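Local coordinates for protein 432aa long hypothetical deoxyribodipyrimidine photolyase (PDB 2E0I) that probably repairs cyclobutane pyrimidine dimers in DNA as a light-driven photolyase, carrying two FAD molecules, one of them a likely light-harvesting cofactor, at residues A[200-205]-A[212-217]. Residues are numbered along the deposited sequence; the frame is centred on the assembly and turned at random.
With FAD (flavin-adenine dinucleotide), chain E.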
# COMPACT_ATOMS: atom_id res chain seq x y z
N VAL A 200 -10.46 -3.12 18.85
CA VAL A 200 -9.11 -3.17 19.35
C VAL A 200 -8.77 -1.93 20.16
O VAL A 200 -9.50 -0.94 20.10
CB VAL A 200 -8.10 -3.25 18.17
CG1 VAL A 200 -8.40 -4.46 17.32
CG2 VAL A 200 -8.18 -1.97 17.33
N ASP A 201 -7.67 -1.99 20.90
CA ASP A 201 -7.24 -0.83 21.67
C ASP A 201 -6.20 -0.12 20.79
O ASP A 201 -5.00 -0.35 20.90
CB ASP A 201 -6.60 -1.26 22.99
CG ASP A 201 -6.33 -0.08 23.93
OD1 ASP A 201 -6.61 1.09 23.55
OD2 ASP A 201 -5.83 -0.32 25.06
N PHE A 202 -6.70 0.75 19.90
CA PHE A 202 -5.85 1.49 18.97
C PHE A 202 -4.76 2.27 19.68
O PHE A 202 -3.75 2.64 19.09
CB PHE A 202 -6.72 2.42 18.14
CG PHE A 202 -6.16 2.71 16.80
CD1 PHE A 202 -5.73 1.67 15.98
CD2 PHE A 202 -6.08 4.02 16.33
CE1 PHE A 202 -5.22 1.93 14.72
CE2 PHE A 202 -5.57 4.28 15.07
CZ PHE A 202 -5.14 3.23 14.26
N ARG A 203 -4.98 2.52 20.96
CA ARG A 203 -4.03 3.22 21.81
C ARG A 203 -2.71 2.48 21.86
O ARG A 203 -1.65 3.07 21.82
CB ARG A 203 -4.60 3.31 23.21
CG ARG A 203 -5.57 4.44 23.40
CD ARG A 203 -4.78 5.66 23.78
NE ARG A 203 -3.98 5.36 24.96
CZ ARG A 203 -2.95 6.09 25.37
NH1 ARG A 203 -2.58 7.17 24.69
NH2 ARG A 203 -2.29 5.73 26.47
N ARG A 204 -2.78 1.16 21.95
CA ARG A 204 -1.58 0.35 22.02
C ARG A 204 -1.23 -0.26 20.67
O ARG A 204 -0.69 -1.36 20.59
CB ARG A 204 -1.78 -0.74 23.07
CG ARG A 204 -2.03 -0.20 24.47
CD ARG A 204 -2.10 -1.31 25.50
NE ARG A 204 -0.86 -2.07 25.60
CZ ARG A 204 0.31 -1.57 26.03
NH1 ARG A 204 0.40 -0.30 26.40
NH2 ARG A 204 1.38 -2.34 26.08
N ARG A 205 -1.52 0.48 19.61
CA ARG A 205 -1.27 -0.02 18.27
C ARG A 205 0.21 -0.18 17.94
O ARG A 205 0.55 -0.75 16.91
CB ARG A 205 -1.94 0.90 17.23
CG ARG A 205 -1.21 2.20 16.94
CD ARG A 205 -1.94 2.99 15.86
NE ARG A 205 -2.77 4.03 16.44
CZ ARG A 205 -2.33 5.23 16.79
NH1 ARG A 205 -1.06 5.56 16.59
NH2 ARG A 205 -3.15 6.11 17.35
N ASN A 212 -3.43 -4.85 18.17
CA ASN A 212 -4.18 -3.61 18.10
C ASN A 212 -4.19 -2.83 16.81
O ASN A 212 -4.43 -1.63 16.82
CB ASN A 212 -3.78 -2.72 19.27
CG ASN A 212 -4.15 -3.35 20.62
OD1 ASN A 212 -5.31 -3.67 20.87
ND2 ASN A 212 -3.15 -3.53 21.47
N ASN A 213 -3.94 -3.50 15.69
CA ASN A 213 -3.97 -2.84 14.39
C ASN A 213 -5.13 -3.47 13.62
O ASN A 213 -5.39 -4.66 13.75
CB ASN A 213 -2.66 -3.05 13.65
CG ASN A 213 -1.48 -2.51 14.41
OD1 ASN A 213 -0.91 -3.20 15.25
ND2 ASN A 213 -1.12 -1.26 14.14
N TYR A 214 -5.85 -2.66 12.84
CA TYR A 214 -6.99 -3.18 12.11
C TYR A 214 -6.62 -4.02 10.91
O TYR A 214 -7.47 -4.75 10.39
CB TYR A 214 -7.89 -2.05 11.63
CG TYR A 214 -8.57 -1.27 12.72
CD1 TYR A 214 -7.92 -0.20 13.34
CD2 TYR A 214 -9.86 -1.58 13.11
CE1 TYR A 214 -8.56 0.55 14.33
CE2 TYR A 214 -10.51 -0.84 14.11
CZ TYR A 214 -9.85 0.22 14.72
OH TYR A 214 -10.48 0.92 15.72
N ARG A 215 -5.37 -3.93 10.47
CA ARG A 215 -4.93 -4.68 9.30
C ARG A 215 -5.85 -4.41 8.12
O ARG A 215 -6.21 -5.33 7.37
CB ARG A 215 -4.92 -6.18 9.62
CG ARG A 215 -3.63 -6.66 10.24
CD ARG A 215 -3.70 -8.15 10.49
NE ARG A 215 -4.44 -8.41 11.72
CZ ARG A 215 -5.37 -9.35 11.84
NH1 ARG A 215 -5.68 -10.13 10.80
NH2 ARG A 215 -5.99 -9.52 13.00
N LEU A 216 -6.22 -3.15 7.94
CA LEU A 216 -7.11 -2.75 6.86
C LEU A 216 -6.45 -2.25 5.59
O LEU A 216 -7.09 -2.20 4.54
CB LEU A 216 -8.08 -1.67 7.34
CG LEU A 216 -9.37 -2.05 8.07
CD1 LEU A 216 -10.02 -0.78 8.54
CD2 LEU A 216 -10.31 -2.80 7.14
N SER A 217 -5.17 -1.88 5.67
CA SER A 217 -4.46 -1.32 4.51
C SER A 217 -4.68 -2.05 3.18
O SER A 217 -5.03 -1.44 2.17
CB SER A 217 -2.97 -1.23 4.80
OG SER A 217 -2.52 -2.46 5.34
PA FAD E . -3.33 0.39 11.68
O1A FAD E . -4.33 -0.57 12.21
O2A FAD E . -2.62 1.41 12.48
O5B FAD E . -4.41 1.35 10.97
C5B FAD E . -4.14 2.73 10.72
C4B FAD E . -4.62 3.11 9.32
O4B FAD E . -4.35 4.49 9.03
C3B FAD E . -3.87 2.27 8.28
O3B FAD E . -4.67 1.13 7.94
C2B FAD E . -3.88 3.24 7.09
O2B FAD E . -5.18 3.27 6.51
C1B FAD E . -3.59 4.55 7.81
N9A FAD E . -2.15 4.70 8.14
C8A FAD E . -1.57 4.41 9.30
N7A FAD E . -0.28 4.76 9.25
C5A FAD E . -0.04 5.26 8.04
C6A FAD E . 1.08 5.78 7.40
N6A FAD E . 2.24 5.87 8.03
N1A FAD E . 0.96 6.20 6.13
C2A FAD E . -0.19 6.14 5.48
N3A FAD E . -1.27 5.65 6.06
C4A FAD E . -1.23 5.22 7.33
N1 FAD E . 0.77 1.56 4.02
C2 FAD E . 0.19 1.04 2.85
O2 FAD E . -1.02 0.88 2.77
N3 FAD E . 1.01 0.66 1.78
C4 FAD E . 2.40 0.78 1.89
O4 FAD E . 3.11 0.49 0.93
C4X FAD E . 2.97 1.27 3.06
N5 FAD E . 4.36 1.31 3.18
C5X FAD E . 4.95 1.82 4.34
C6 FAD E . 6.34 1.86 4.44
C7 FAD E . 6.94 2.40 5.57
C7M FAD E . 8.47 2.46 5.63
C8 FAD E . 6.15 2.89 6.61
C8M FAD E . 6.78 3.52 7.85
C9 FAD E . 4.76 2.85 6.50
C9A FAD E . 4.15 2.32 5.37
N10 FAD E . 2.75 2.29 5.24
C10 FAD E . 2.17 1.67 4.12
C1' FAD E . 1.89 2.87 6.30
C2' FAD E . 1.43 1.95 7.44
O2' FAD E . 2.55 1.30 8.05
C3' FAD E . 0.41 0.91 6.98
O3' FAD E . -0.68 1.57 6.33
C4' FAD E . -0.15 0.11 8.16
O4' FAD E . 0.92 -0.53 8.87
C5' FAD E . -1.15 -0.95 7.69
O5' FAD E . -1.59 -1.76 8.78
P FAD E . -2.96 -1.45 9.56
O1P FAD E . -4.03 -1.27 8.56
O2P FAD E . -3.13 -2.50 10.59
O3P FAD E . -2.67 -0.03 10.27
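Asn-212 meets the turn at 200-205 with both ends of its amide. Its OD1 accepts a hydrogen bond from the backbone N of Asp-201 at 2.9 Å, the donor standing 42° out of the carbonyl plane, while ND2 gives a weak bond to the O of Arg-204. CG lies anti to the carbonyl carbon (chi1 -63°), which carries the amide into the turn. With an alanine here, the Asp-201 N-H would probably lose this acceptor and Arg-204 O its weak donor, leaving the turn less firmly tied to 212-217. Next along, Asn-213 ND2 reaches the O of Arg-205 at 3.3 Å and, weakly, FAD O2A.

The apolar contacts centre on Tyr-214. Val-200 CG2 sits over one face of its ring, a CH-pi contact 4.0 Å from the centroid, and Phe-202 meets it obliquely, Phe-202 CD1 3.5 Å from Tyr-214 CE1, with the planes at 56°. The Tyr-214 hydroxyl is hydrogen-bonded to Lys-237 NZ.

Four successive backbone N-H groups hold the pyrophosphate: Tyr-214 N binds FAD O1A at 2.7 Å, Arg-215 N binds O2P at 2.7 Å, and the N atoms of Leu-216 and of Ser-217, first in helix 217-221, both bond O1P. Such a run of amide donors is likely to offset pyrophosphate charge, and the bonds from Asn-212 and Asn-213 tie this phosphate-binding loop to the preceding turn.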